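Spheroplast protein Y (Escherichia coli, PDB 3OEO) probably acts as an ATP-independent chaperone of the periplasm, a cradle-shaped homodimer that binds unfolded proteins over a large surface, limits their aggregation and helps them refold. Local coordinates at residues L32-D36 / A37-Q41; E44-K47 / G48-D51; E59-R62 / A63-D66; A83-E86 / E87-K90. All coordinates share one frame; numbering follows the deposited sequence.

Interaction 1. Residues L32-D36 / A37-Q41; sequences LNLTD and AQKQQ. With CD (cadmium ion), chain E.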
ATOM      1  N   LEU A  32     -20.238 -14.563  -1.207  1.00103.52           N
ATOM      2  CA  LEU A  32     -20.802 -15.606  -0.355  1.00102.99           C
ATOM      3  C   LEU A  32     -22.328 -15.672  -0.438  1.00104.38           C
ATOM      4  O   LEU A  32     -22.992 -16.081   0.519  1.00103.19           O
ATOM      5  CB  LEU A  32     -20.354 -15.386   1.096  1.00 99.42           C
ATOM      6  CG  LEU A  32     -18.962 -14.785   1.319  1.00 97.19           C
ATOM      7  CD1 LEU A  32     -18.825 -14.341   2.751  1.00 94.14           C
ATOM      8  CD2 LEU A  32     -17.850 -15.758   0.935  1.00 98.57           C
ATOM      9  N   ASN A  33     -22.867 -15.292  -1.595  1.00107.10           N
ATOM     10  CA  ASN A  33     -24.313 -15.177  -1.802  1.00108.88           C
ATOM     11  C   ASN A  33     -24.999 -14.448  -0.651  1.00105.90           C
ATOM     12  O   ASN A  33     -25.832 -15.008   0.068  1.00105.65           O
ATOM     13  CB  ASN A  33     -24.954 -16.542  -2.092  1.00111.83           C
ATOM     14  CG  ASN A  33     -24.784 -16.971  -3.543  1.00116.58           C
ATOM     15  OD1 ASN A  33     -24.024 -16.364  -4.303  1.00117.32           O
ATOM     16  ND2 ASN A  33     -25.496 -18.024  -3.934  1.00120.13           N
ATOM     17  N   LEU A  34     -24.603 -13.191  -0.483  1.00103.78           N
ATOM     18  CA  LEU A  34     -25.139 -12.311   0.545  1.00101.37           C
ATOM     19  C   LEU A  34     -26.549 -11.828   0.203  1.00103.65           C
ATOM     20  O   LEU A  34     -26.960 -11.861  -0.956  1.00107.15           O
ATOM     21  CB  LEU A  34     -24.200 -11.120   0.752  1.00 99.34           C
ATOM     22  CG  LEU A  34     -23.971 -10.126  -0.388  1.00101.33           C
ATOM     23  CD1 LEU A  34     -23.570  -8.798   0.203  1.00 99.36           C
ATOM     24  CD2 LEU A  34     -22.922 -10.618  -1.381  1.00102.48           C
ATOM     25  N   THR A  35     -27.277 -11.374   1.220  1.00102.03           N
ATOM     26  CA  THR A  35     -28.665 -10.941   1.056  1.00104.25           C
ATOM     27  C   THR A  35     -28.786  -9.478   0.641  1.00105.28           C
ATOM     28  O   THR A  35     -27.785  -8.762   0.523  1.00103.87           O
ATOM     29  CB  THR A  35     -29.492 -11.152   2.348  1.00102.77           C
ATOM     30  OG1 THR A  35     -28.920 -10.381   3.414  1.00 99.81           O
ATOM     31  CG2 THR A  35     -29.526 -12.630   2.735  1.00102.42           C
ATOM     32  N   ASP A  36     -30.030  -9.050   0.433  1.00107.77           N
ATOM     33  CA  ASP A  36     -30.344  -7.672   0.081  1.00109.47           C
ATOM     34  C   ASP A  36     -30.294  -6.709   1.269  1.00106.95           C
ATOM     35  O   ASP A  36     -30.536  -5.515   1.114  1.00108.86           O
ATOM     36  CB  ASP A  36     -31.697  -7.590  -0.631  1.00114.14           C
ATOM     37  CG  ASP A  36     -31.579  -7.796  -2.131  1.00117.91           C
ATOM     38  OD1 ASP A  36     -30.667  -7.206  -2.752  1.00118.05           O
ATOM     39  OD2 ASP A  36     -32.404  -8.543  -2.698  1.00120.87           O
ATOM     40  N   ALA A  37     -29.970  -7.222   2.448  1.00103.05           N
ATOM     41  CA  ALA A  37     -29.760  -6.370   3.609  1.00100.70           C
ATOM     42  C   ALA A  37     -28.268  -6.086   3.777  1.00 97.76           C
ATOM     43  O   ALA A  37     -27.878  -4.998   4.211  1.00 97.25           O
ATOM     44  CB  ALA A  37     -30.329  -7.026   4.857  1.00 99.06           C
ATOM     45  N   GLN A  38     -27.450  -7.068   3.393  1.00 95.96           N
ATOM     46  CA  GLN A  38     -26.005  -7.064   3.638  1.00 92.88           C
ATOM     47  C   GLN A  38     -25.230  -5.979   2.880  1.00 93.18           C
ATOM     48  O   GLN A  38     -24.608  -5.116   3.502  1.00 91.66           O
ATOM     49  CB  GLN A  38     -25.420  -8.455   3.363  1.00 92.05           C
ATOM     50  CG  GLN A  38     -25.882  -9.533   4.349  1.00 91.08           C
ATOM     51  CD  GLN A  38     -25.506 -10.948   3.927  1.00 91.24           C
ATOM     52  OE1 GLN A  38     -26.373 -11.788   3.696  1.00 92.89           O
ATOM     53  NE2 GLN A  38     -24.211 -11.216   3.826  1.00 90.52           N
ATOM     54  N   LYS A  39     -25.276  -6.026   1.548  1.00 95.29           N
ATOM     55  CA  LYS A  39     -24.596  -5.045   0.678  1.00 96.15           C
ATOM     56  C   LYS A  39     -24.764  -3.587   1.119  1.00 96.44           C
ATOM     57  O   LYS A  39     -23.826  -2.791   1.028  1.00 95.40           O
ATOM     58  CB  LYS A  39     -25.059  -5.195  -0.777  1.00 99.93           C
ATOM     59  CG  LYS A  39     -24.291  -6.221  -1.595  1.00100.01           C
ATOM     60  CD  LYS A  39     -24.949  -6.498  -2.948  1.00104.31           C
ATOM     61  CE  LYS A  39     -25.986  -7.612  -2.862  1.00105.30           C
ATOM     62  NZ  LYS A  39     -26.372  -8.113  -4.209  1.00109.27           N
ATOM     63  N   GLN A  40     -25.962  -3.251   1.590  1.00 97.92           N
ATOM     64  CA  GLN A  40     -26.277  -1.892   2.029  1.00 99.31           C
ATOM     65  C   GLN A  40     -25.699  -1.574   3.408  1.00 96.53           C
ATOM     66  O   GLN A  40     -25.332  -0.429   3.685  1.00 97.09           O
ATOM     67  CB  GLN A  40     -27.793  -1.645   1.991  1.00102.54           C
ATOM     68  CG  GLN A  40     -28.253  -0.272   2.483  1.00104.37           C
ATOM     69  CD  GLN A  40     -27.491   0.891   1.860  1.00105.59           C
ATOM     70  OE1 GLN A  40     -27.097   1.823   2.560  1.00105.31           O
ATOM     71  NE2 GLN A  40     -27.280   0.840   0.546  1.00107.53           N
ATOM     72  N   GLN A  41     -25.624  -2.581   4.272  1.00 94.04           N
ATOM     73  CA  GLN A  41     -24.958  -2.409   5.559  1.00 91.79           C
ATOM     74  C   GLN A  41     -23.466  -2.183   5.357  1.00 89.97           C
ATOM     75  O   GLN A  41     -22.853  -1.398   6.075  1.00 89.35           O
ATOM     76  CB  GLN A  41     -25.228  -3.593   6.486  1.00 89.97           C
ATOM     77  CG  GLN A  41     -26.406  -3.352   7.414  1.00 91.66           C
ATOM     78  CD  GLN A  41     -26.971  -4.627   7.992  1.00 91.21           C
ATOM     79  OE1 GLN A  41     -28.084  -5.029   7.650  1.00 93.18           O
ATOM     80  NE2 GLN A  41     -26.212  -5.272   8.874  1.00 88.99           N
TER
HETATM   81 CD    CD E   5     -31.222  -8.097  -5.189  1.00 68.42          CD
HETATM   82  O   HOH W   1     -29.337  -8.786  -4.505  1.00 85.73           O
HETATM   83  O   HOH W   2     -31.738  -8.930  -7.095  1.00 16.00           O
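Gln38 OE1 is gripped by two groups of Thr35 and by a third donor, from Gln111. The backbone N of Thr35 donates to Gln38 OE1 over 2.7 Å, with the donor lying well above the plane of the amide. The hydroxyl approaches in that plane: Thr35 OG1 donates to a lone pair of Gln38 OE1 at 2.9 Å. Thr35 reaches it because OG1 stands between its own backbone N and carbonyl carbon (chi1 61°), while the extended Gln38 chain crosses the threonine at about a right angle. From helix 109-118, the NE2 of Gln111 supplies the third hydrogen bond to the same oxygen, and the Gln38 side chain also touches Leu107. With so many donors the amide is probably fixed in its rotation. Thr35 OG1 in turn accepts a weak capping bond of 3.5 Å from Ala37 N. On another side of the turn, the Leu34 methyl CD1 meets the CG of Lys39, the two chains crossing. Asp36 grips a cadmium ion with both carboxylate oxygens, OD1 at 2.6 Å and OD2 at 2.8 Å. Lys39 NZ donates over 3.1 Å to one of the waters on that metal, so water and metal together link the lysine to the aspartate, whose charged atoms do not touch. Thr35 and Gln38 together form a capping box at the start of helix 38-49, and Leu34, Thr35 and Gln38 spell out the LTxxQ motif from which the LTXXQ family takes its name, as expected of a CpxP/Spy protein.

Interaction 2. Residues E44-K47 / G48-D51; sequences EIMK and GQRD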
ATOM      1  N   GLU A  44     -22.704   1.438   4.413  1.00 96.57           N
ATOM      2  CA  GLU A  44     -22.617   2.416   5.501  1.00 97.51           C
ATOM      3  C   GLU A  44     -21.244   2.410   6.171  1.00 95.25           C
ATOM      4  O   GLU A  44     -20.817   3.419   6.740  1.00 96.13           O
ATOM      5  CB  GLU A  44     -23.739   2.202   6.533  1.00 98.14           C
ATOM      6  CG  GLU A  44     -23.401   1.270   7.703  1.00 94.71           C
ATOM      7  CD  GLU A  44     -24.630   0.664   8.362  1.00 94.58           C
ATOM      8  OE1 GLU A  44     -25.535   1.422   8.776  1.00 96.79           O
ATOM      9  OE2 GLU A  44     -24.686  -0.581   8.472  1.00 91.69           O
ATOM     10  N   ILE A  45     -20.562   1.270   6.093  1.00 92.91           N
ATOM     11  CA  ILE A  45     -19.269   1.073   6.745  1.00 90.95           C
ATOM     12  C   ILE A  45     -18.122   1.443   5.809  1.00 90.75           C
ATOM     13  O   ILE A  45     -17.084   1.932   6.261  1.00 90.17           O
ATOM     14  CB  ILE A  45     -19.096  -0.389   7.233  1.00 88.60           C
ATOM     15  CG1 ILE A  45     -20.291  -0.812   8.087  1.00 89.18           C
ATOM     16  CG2 ILE A  45     -17.803  -0.550   8.035  1.00 86.81           C
ATOM     17  CD1 ILE A  45     -20.440  -2.306   8.233  1.00 87.59           C
ATOM     18  N   MET A  46     -18.306   1.200   4.514  1.00 91.72           N
ATOM     19  CA  MET A  46     -17.314   1.585   3.512  1.00 92.03           C
ATOM     20  C   MET A  46     -17.233   3.107   3.385  1.00 94.44           C
ATOM     21  O   MET A  46     -16.151   3.665   3.190  1.00 93.97           O
ATOM     22  CB  MET A  46     -17.609   0.928   2.163  1.00 93.06           C
ATOM     23  CG  MET A  46     -17.224  -0.540   2.086  1.00 90.94           C
ATOM     24  SD  MET A  46     -15.484  -0.812   2.478  1.00 89.90           S
ATOM     25  CE  MET A  46     -15.299  -2.559   2.107  1.00 88.50           C
ATOM     26  N   LYS A  47     -18.385   3.762   3.511  1.00 97.28           N
ATOM     27  CA  LYS A  47     -18.456   5.220   3.613  1.00100.31           C
ATOM     28  C   LYS A  47     -17.966   5.697   4.985  1.00 99.76           C
ATOM     29  O   LYS A  47     -17.862   6.902   5.238  1.00101.96           O
ATOM     30  CB  LYS A  47     -19.881   5.720   3.347  1.00103.89           C
ATOM     31  CG  LYS A  47     -20.285   5.705   1.880  1.00106.06           C
ATOM     32  CD  LYS A  47     -21.595   6.448   1.668  1.00110.86           C
ATOM     33  CE  LYS A  47     -21.917   6.609   0.189  1.00113.97           C
ATOM     34  NZ  LYS A  47     -23.036   7.560  -0.029  1.00118.39           N
ATOM     35  N   GLY A  48     -17.686   4.740   5.867  1.00 97.30           N
ATOM     36  CA  GLY A  48     -16.996   5.011   7.123  1.00 97.00           C
ATOM     37  C   GLY A  48     -15.519   4.684   6.992  1.00 94.92           C
ATOM     38  O   GLY A  48     -14.701   5.141   7.791  1.00 94.75           O
ATOM     39  N   GLN A  49     -15.189   3.895   5.970  1.00 93.81           N
ATOM     40  CA  GLN A  49     -13.818   3.461   5.690  1.00 92.23           C
ATOM     41  C   GLN A  49     -13.079   4.447   4.772  1.00 93.47           C
ATOM     42  O   GLN A  49     -11.845   4.431   4.699  1.00 92.18           O
ATOM     43  CB  GLN A  49     -13.848   2.063   5.059  1.00 90.73           C
ATOM     44  CG  GLN A  49     -12.498   1.360   4.899  1.00 89.11           C
ATOM     45  CD  GLN A  49     -12.616   0.038   4.147  1.00 89.15           C
ATOM     46  OE1 GLN A  49     -11.969  -0.170   3.124  1.00 89.96           O
ATOM     47  NE2 GLN A  49     -13.462  -0.852   4.644  1.00 88.89           N
ATOM     48  N   ARG A  50     -13.836   5.297   4.075  1.00 96.27           N
ATOM     49  CA  ARG A  50     -13.260   6.268   3.146  1.00 98.02           C
ATOM     50  C   ARG A  50     -13.155   7.670   3.754  1.00100.39           C
ATOM     51  O   ARG A  50     -12.056   8.134   4.064  1.00 99.79           O
ATOM     52  CB  ARG A  50     -14.074   6.334   1.848  1.00100.26           C
ATOM     53  CG  ARG A  50     -13.849   5.200   0.861  1.00 98.90           C
ATOM     54  CD  ARG A  50     -14.763   5.391  -0.351  1.00102.11           C
ATOM     55  NE  ARG A  50     -14.560   4.385  -1.395  1.00101.68           N
ATOM     56  CZ  ARG A  50     -15.308   4.276  -2.493  1.00104.32           C
ATOM     57  NH1 ARG A  50     -16.321   5.109  -2.705  1.00107.33           N
ATOM     58  NH2 ARG A  50     -15.044   3.330  -3.384  1.00104.02           N
ATOM     59  N   ASP A  51     -14.306   8.322   3.926  1.00103.49           N
ATOM     60  CA  ASP A  51     -14.390   9.744   4.280  1.00106.96           C
ATOM     61  C   ASP A  51     -13.737  10.101   5.620  1.00106.75           C
ATOM     62  O   ASP A  51     -12.562  10.476   5.654  1.00106.12           O
ATOM     63  CB  ASP A  51     -15.851  10.226   4.246  1.00110.44           C
ATOM     64  CG  ASP A  51     -16.496  10.078   2.871  1.00111.87           C
ATOM     65  OD1 ASP A  51     -15.873  10.468   1.861  1.00112.40           O
ATOM     66  OD2 ASP A  51     -17.641   9.581   2.804  1.00112.38           O
TER
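Met46 and Gln49 meet in a local, one-turn contact in the weakly bonded last part of helix 38-49. The backbone bears this out. Met46 O accepts two weak hydrogen bonds, one from Gln49 N at 3.0 Å and one from Arg50 N, also at 3.0 Å, both well off straight. Before it, Gly48 N makes another weak bond, 2.9 Å long, to Ile45 O. Two of these three bonds reach back three residues and one four, all weak, so the helical hydrogen bonding is loose here. The side chains of Met46 and Gln49 run side by side and point the same way. Gln49 is fully stretched, CG opposite its backbone N (chi1 -171°), which carries the amide out toward helix 87-104, close to His96 and Thr99. Met46 bends at chi2 (-56°) beside it; the precise approach of its SD and CE to the amide is doubtful in this model. Met46 also touches Lys30, and Ile45 packs on Ile106. Arg50 CB and CG both lie 3.6 Å from Met46 O, and the chain then runs on extended. Lys47 and Asp51, one turn apart, could attract each other only at a distance, since Lys47 NZ and Asp51 OD2 are 6.4 Å apart. The chemistry is thus weak backbone hydrogen bonding beside one methionine-glutamine pair, with charged residues that make no ion pair with each other, which implies that these two segments are held together by modest bonds and not by a salt bridge between them.

Interaction 3. Residues E59-R62 / A63-D66; sequences EERR and AMHD. With CD (cadmium ion), chain J; CD (cadmium ion), chain G.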
ATOM      1  N   GLU A  59       0.569  17.592   0.082  1.00105.73           N
ATOM      2  CA  GLU A  59       1.903  18.108  -0.262  1.00105.23           C
ATOM      3  C   GLU A  59       2.999  17.040  -0.297  1.00101.32           C
ATOM      4  O   GLU A  59       4.087  17.282  -0.819  1.00101.11           O
ATOM      5  CB  GLU A  59       2.310  19.251   0.681  1.00107.86           C
ATOM      6  CG  GLU A  59       2.495  18.828   2.129  1.00106.24           C
ATOM      7  CD  GLU A  59       3.291  19.818   2.942  1.00107.84           C
ATOM      8  OE1 GLU A  59       2.809  20.953   3.145  1.00111.36           O
ATOM      9  OE2 GLU A  59       4.392  19.451   3.404  1.00105.80           O
ATOM     10  N   GLU A  60       2.715  15.870   0.270  1.00 98.43           N
ATOM     11  CA  GLU A  60       3.692  14.782   0.347  1.00 94.95           C
ATOM     12  C   GLU A  60       3.798  14.016  -0.965  1.00 93.23           C
ATOM     13  O   GLU A  60       4.873  13.530  -1.319  1.00 92.00           O
ATOM     14  CB  GLU A  60       3.366  13.833   1.507  1.00 93.38           C
ATOM     15  CG  GLU A  60       3.972  14.242   2.858  1.00 93.74           C
ATOM     16  CD  GLU A  60       3.158  15.292   3.608  1.00 95.90           C
ATOM     17  OE1 GLU A  60       2.351  16.004   2.984  1.00 96.97           O
ATOM     18  OE2 GLU A  60       3.327  15.402   4.839  1.00 97.25           O
ATOM     19  N   ARG A  61       2.681  13.914  -1.682  1.00 93.50           N
ATOM     20  CA  ARG A  61       2.675  13.336  -3.030  1.00 92.61           C
ATOM     21  C   ARG A  61       3.505  14.159  -4.023  1.00 93.51           C
ATOM     22  O   ARG A  61       3.861  13.670  -5.099  1.00 93.28           O
ATOM     23  CB  ARG A  61       1.243  13.125  -3.534  1.00 94.04           C
ATOM     24  CG  ARG A  61       0.700  11.732  -3.240  1.00 92.27           C
ATOM     25  CD  ARG A  61      -0.748  11.568  -3.686  1.00 94.36           C
ATOM     26  NE  ARG A  61      -1.144  10.161  -3.697  1.00 92.66           N
ATOM     27  CZ  ARG A  61      -1.321   9.433  -4.797  1.00 93.70           C
ATOM     28  NH1 ARG A  61      -1.154   9.976  -5.999  1.00 96.27           N
ATOM     29  NH2 ARG A  61      -1.675   8.158  -4.695  1.00 92.30           N
ATOM     30  N   ARG A  62       3.802  15.405  -3.650  1.00 94.50           N
ATOM     31  CA  ARG A  62       4.809  16.213  -4.333  1.00 94.98           C
ATOM     32  C   ARG A  62       6.201  15.736  -3.913  1.00 92.09           C
ATOM     33  O   ARG A  62       7.057  15.502  -4.760  1.00 91.43           O
ATOM     34  CB  ARG A  62       4.633  17.702  -4.001  1.00 98.29           C
ATOM     35  CG  ARG A  62       5.432  18.657  -4.892  1.00100.32           C
ATOM     36  CD  ARG A  62       5.530  20.077  -4.318  1.00103.89           C
ATOM     37  NE  ARG A  62       4.226  20.662  -4.003  1.00106.56           N
ATOM     38  CZ  ARG A  62       3.787  20.911  -2.770  1.00107.26           C
ATOM     39  NH1 ARG A  62       4.549  20.651  -1.716  1.00105.21           N
ATOM     40  NH2 ARG A  62       2.581  21.437  -2.591  1.00110.35           N
ATOM     41  N   ALA A  63       6.411  15.578  -2.606  1.00 90.39           N
ATOM     42  CA  ALA A  63       7.697  15.129  -2.060  1.00 88.10           C
ATOM     43  C   ALA A  63       8.218  13.864  -2.739  1.00 85.64           C
ATOM     44  O   ALA A  63       9.332  13.867  -3.269  1.00 85.50           O
ATOM     45  CB  ALA A  63       7.605  14.933  -0.553  1.00 87.64           C
ATOM     46  N   MET A  64       7.415  12.798  -2.748  1.00 83.69           N
ATOM     47  CA  MET A  64       7.805  11.558  -3.429  1.00 81.64           C
ATOM     48  C   MET A  64       8.278  11.882  -4.841  1.00 81.93           C
ATOM     49  O   MET A  64       9.332  11.420  -5.276  1.00 81.49           O
ATOM     50  CB  MET A  64       6.651  10.554  -3.527  1.00 81.35           C
ATOM     51  CG  MET A  64       5.676  10.503  -2.373  1.00 81.28           C
ATOM     52  SD  MET A  64       4.053  10.049  -3.030  1.00 83.44           S
ATOM     53  CE  MET A  64       3.230   9.531  -1.514  1.00 81.71           C
ATOM     54  N   HIS A  65       7.481  12.675  -5.552  1.00 82.84           N
ATOM     55  CA  HIS A  65       7.833  13.125  -6.895  1.00 83.68           C
ATOM     56  C   HIS A  65       9.205  13.795  -6.863  1.00 82.94           C
ATOM     57  O   HIS A  65      10.099  13.409  -7.610  1.00 82.76           O
ATOM     58  CB  HIS A  65       6.764  14.077  -7.437  1.00 86.36           C
ATOM     59  CG  HIS A  65       6.685  14.121  -8.932  1.00 89.14           C
ATOM     60  ND1 HIS A  65       7.038  15.235  -9.665  1.00 92.34           N
ATOM     61  CD2 HIS A  65       6.277  13.194  -9.832  1.00 89.79           C
ATOM     62  CE1 HIS A  65       6.857  14.991 -10.950  1.00 94.11           C
ATOM     63  NE2 HIS A  65       6.397  13.758 -11.078  1.00 92.90           N
ATOM     64  N   ASP A  66       9.372  14.758  -5.958  1.00 82.27           N
ATOM     65  CA  ASP A  66      10.614  15.531  -5.832  1.00 81.56           C
ATOM     66  C   ASP A  66      11.870  14.659  -5.665  1.00 78.95           C
ATOM     67  O   ASP A  66      12.901  14.926  -6.293  1.00 79.48           O
ATOM     68  CB  ASP A  66      10.493  16.562  -4.699  1.00 82.52           C
ATOM     69  CG  ASP A  66       9.330  17.545  -4.911  1.00 84.97           C
ATOM     70  OD1 ASP A  66       8.699  17.501  -5.992  1.00 85.43           O
ATOM     71  OD2 ASP A  66       9.051  18.370  -4.004  1.00 85.48           O
TER
HETATM   72 CD    CD J 162       3.257  20.347   5.595  1.00 91.33          CD
HETATM   73 CD    CD G  18       8.753  19.515  -7.460  1.00 76.52          CD
HETATM   74  O   HOH W   3       6.458  20.798  -7.776  1.00 36.38           O
HETATM   75  O   HOH W   4       8.459  20.728  -9.555  1.00 35.04           O
HETATM   76  O   HOH W   5       3.894  19.700   8.120  1.00 18.03           O
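Asp66 lies alongside Arg62, one turn away and pointing the same way, yet the opposite charges do not pair: Arg62 NE stays 5.3 Å from Asp66 OD2, and it is the Arg62 methylenes, CG and then CD, that lie beside the carboxylate. Asp66 is engaged by a metal instead, its OD1 binding a cadmium ion at 2.5 Å, with two waters on that ion. A second cadmium sits at the start of the segment, where Glu59 clasps it with both carboxylate oxygens. The backbone between these acidic residues is ordinary helix. Asp66 N donates to Arg62 O over 2.7 Å and Met64 N to Glu60 O over 3.0 Å, both nearly straight, whereas the bond from Ala63 N to Glu59 O is weak. Met64 bends at chi2 (149°) and lays its sulfur against Arg61, three residues earlier, SD 3.6 Å from Arg61 CA, with CE 3.8 Å from Arg61 CG. An alanine at Met64 would remove both touches, and is likely to open a gap beside Arg61 and leave its aliphatic stem freer to turn. Met64 also touches Gln81 of helix 75-82 and Met85 in the loop beyond it, so this part of helix 60-68 lies against its own chain on one side. On another, the His65 ring meets the rings of Phe115 and Phe119 of the second subunit, and Arg61 packs on that same Phe119.

Interaction 4. Residues A83-E86 / E87-K90; sequences AKME and EQRK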
ATOM      1  N   ALA A  83       8.802   8.240   6.960  1.00 63.64           N
ATOM      2  CA  ALA A  83       8.322   8.089   8.338  1.00 66.58           C
ATOM      3  C   ALA A  83       7.369   9.199   8.793  1.00 69.11           C
ATOM      4  O   ALA A  83       6.755   9.091   9.859  1.00 70.55           O
ATOM      5  CB  ALA A  83       9.503   7.959   9.308  1.00 68.73           C
ATOM      6  N   LYS A  84       7.274  10.277   8.008  1.00 70.56           N
ATOM      7  CA  LYS A  84       6.220  11.283   8.201  1.00 72.82           C
ATOM      8  C   LYS A  84       4.921  10.650   7.689  1.00 71.61           C
ATOM      9  O   LYS A  84       3.819  10.972   8.143  1.00 72.66           O
ATOM     10  CB  LYS A  84       6.556  12.582   7.459  1.00 73.90           C
ATOM     11  CG  LYS A  84       5.612  13.754   7.752  1.00 76.72           C
ATOM     12  CD  LYS A  84       6.221  15.122   7.401  1.00 78.45           C
ATOM     13  CE  LYS A  84       6.305  15.358   5.889  1.00 77.14           C
ATOM     14  NZ  LYS A  84       6.506  16.791   5.526  1.00 79.12           N
ATOM     15  N   MET A  85       5.086   9.717   6.756  1.00 70.04           N
ATOM     16  CA  MET A  85       4.007   8.878   6.266  1.00 69.25           C
ATOM     17  C   MET A  85       3.965   7.577   7.090  1.00 69.26           C
ATOM     18  O   MET A  85       4.011   6.473   6.534  1.00 67.65           O
ATOM     19  CB  MET A  85       4.217   8.577   4.779  1.00 67.59           C
ATOM     20  CG  MET A  85       4.897   9.717   3.996  1.00 68.72           C
ATOM     21  SD  MET A  85       4.385   9.814   2.264  1.00 67.87           S
ATOM     22  CE  MET A  85       2.733  10.489   2.471  1.00 67.97           C
ATOM     23  N   GLU A  86       3.930   7.721   8.414  1.00 71.75           N
ATOM     24  CA  GLU A  86       3.749   6.588   9.323  1.00 72.76           C
ATOM     25  C   GLU A  86       2.452   6.799  10.085  1.00 74.30           C
ATOM     26  O   GLU A  86       1.646   5.877  10.203  1.00 73.66           O
ATOM     27  CB  GLU A  86       4.932   6.407  10.297  1.00 74.40           C
ATOM     28  CG  GLU A  86       4.785   7.122  11.647  1.00 77.55           C
ATOM     29  CD  GLU A  86       5.632   6.518  12.766  1.00 80.71           C
ATOM     30  OE1 GLU A  86       6.257   5.459  12.550  1.00 80.51           O
ATOM     31  OE2 GLU A  86       5.668   7.110  13.871  1.00 83.43           O
ATOM     32  N   GLU A  87       2.262   8.022  10.583  1.00 76.92           N
ATOM     33  CA  GLU A  87       1.028   8.440  11.234  1.00 78.97           C
ATOM     34  C   GLU A  87      -0.171   8.142  10.323  1.00 77.81           C
ATOM     35  O   GLU A  87      -1.182   7.605  10.771  1.00 77.86           O
ATOM     36  CB  GLU A  87       1.082   9.942  11.585  1.00 82.10           C
ATOM     37  CG  GLU A  87       2.331  10.400  12.385  1.00 84.13           C
ATOM     38  CD  GLU A  87       2.405  11.920  12.629  1.00 87.27           C
ATOM     39  OE1 GLU A  87       1.569  12.685  12.096  1.00 87.44           O
ATOM     40  OE2 GLU A  87       3.316  12.354  13.367  1.00 89.37           O
ATOM     41  N   GLN A  88      -0.035   8.467   9.039  1.00 77.31           N
ATOM     42  CA  GLN A  88      -1.116   8.310   8.070  1.00 76.88           C
ATOM     43  C   GLN A  88      -1.353   6.856   7.674  1.00 74.97           C
ATOM     44  O   GLN A  88      -2.498   6.415   7.555  1.00 74.78           O
ATOM     45  CB  GLN A  88      -0.834   9.125   6.806  1.00 77.14           C
ATOM     46  CG  GLN A  88       0.455   8.727   6.090  1.00 75.68           C
ATOM     47  CD  GLN A  88       0.295   8.575   4.594  1.00 74.58           C
ATOM     48  OE1 GLN A  88       0.994   7.774   3.970  1.00 73.33           O
ATOM     49  NE2 GLN A  88      -0.621   9.338   4.007  1.00 75.73           N
ATOM     50  N   ARG A  89      -0.273   6.121   7.446  1.00 74.06           N
ATOM     51  CA  ARG A  89      -0.391   4.757   6.963  1.00 72.48           C
ATOM     52  C   ARG A  89      -0.683   3.759   8.075  1.00 72.44           C
ATOM     53  O   ARG A  89      -1.329   2.739   7.827  1.00 71.48           O
ATOM     54  CB  ARG A  89       0.814   4.360   6.107  1.00 71.53           C
ATOM     55  CG  ARG A  89       0.543   4.592   4.630  1.00 72.11           C
ATOM     56  CD  ARG A  89       1.778   4.499   3.741  1.00 72.29           C
ATOM     57  NE  ARG A  89       1.574   5.246   2.499  1.00 72.52           N
ATOM     58  CZ  ARG A  89       1.288   4.703   1.319  1.00 73.08           C
ATOM     59  NH1 ARG A  89       1.191   3.385   1.196  1.00 73.24           N
ATOM     60  NH2 ARG A  89       1.115   5.482   0.252  1.00 73.22           N
ATOM     61  N   LYS A  90      -0.223   4.069   9.292  1.00 74.03           N
ATOM     62  CA  LYS A  90      -0.545   3.284  10.500  1.00 74.63           C
ATOM     63  C   LYS A  90      -2.021   3.394  10.870  1.00 74.97           C
ATOM     64  O   LYS A  90      -2.708   2.382  10.970  1.00 74.12           O
ATOM     65  CB  LYS A  90       0.318   3.707  11.699  1.00 76.84           C
ATOM     66  CG  LYS A  90       1.684   3.015  11.778  1.00 76.38           C
ATOM     67  CD  LYS A  90       2.539   3.541  12.928  1.00 78.14           C
ATOM     68  CE  LYS A  90       2.060   3.047  14.290  1.00 79.48           C
ATOM     69  NZ  LYS A  90       3.153   3.047  15.301  1.00 81.61           N
TER
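Lys84 is the first residue to approach the following helix, its carbonyl O lying 4.1 Å from Glu87 N. Next comes Met85, buried, whose side chain runs beside that of Gln88 and points the same way. Its bent chain touches the glutamine carbonyl oxygen twice, Met85 CB at 3.4 Å and Met85 CE at 3.6 Å from Gln88 OE1. Gln88 has its CG between backbone N and carbonyl carbon (chi1 60°) and then bends, which brings the amide back beside the methionine. That same OE1 accepts a hydrogen bond of 3.0 Å from Arg89 NE, with the donor tilted somewhat from the amide plane. A leucine in place of Gln88 would lack this oxygen, and would probably leave Arg89 NE without its mate and the guanidinium less restrained. Glu86 closes the segment, and its carbonyl takes a helix-type bond: Lys90 N donates to Glu86 O over 2.8 Å, at 154°, and the lysine CB and CG pack round that oxygen. The two side chains are of opposite charge but stop short of pairing, Glu86 OE1 being 4.8 Å from Lys90 NZ. The loop joins helix 75-82 to helix 87-104; Lys84 forms a weak, long ion pair with Glu60 of helix 60-68, and Met85 packs on Glu60. Across the dimer, Glu86 faces Glu86 of the second subunit, Lys90 packs on that same glutamate, and Arg89 rests on the partner's Met93.

Overall arrangement
All four contacts are local, each within one turn or cap, and none forms a buried core. Interactions 1 and 2 share helix 38-49, one at its beginning and one at its end, with centres about 16 Å apart; a dense side-chain cap opens the helix, whereas its other end has weak backbone hydrogen bonds. Interactions 3 and 4 lie at the other end of the chain, centres about 14 Å apart, and touch each other through methionine packing and a long ion pair; both also meet the second subunit. Interaction 3 is the partly buried one, the rest being surface contacts. Cadmium binds within interactions 1 and 3, to aspartate and glutamate carboxylates and waters.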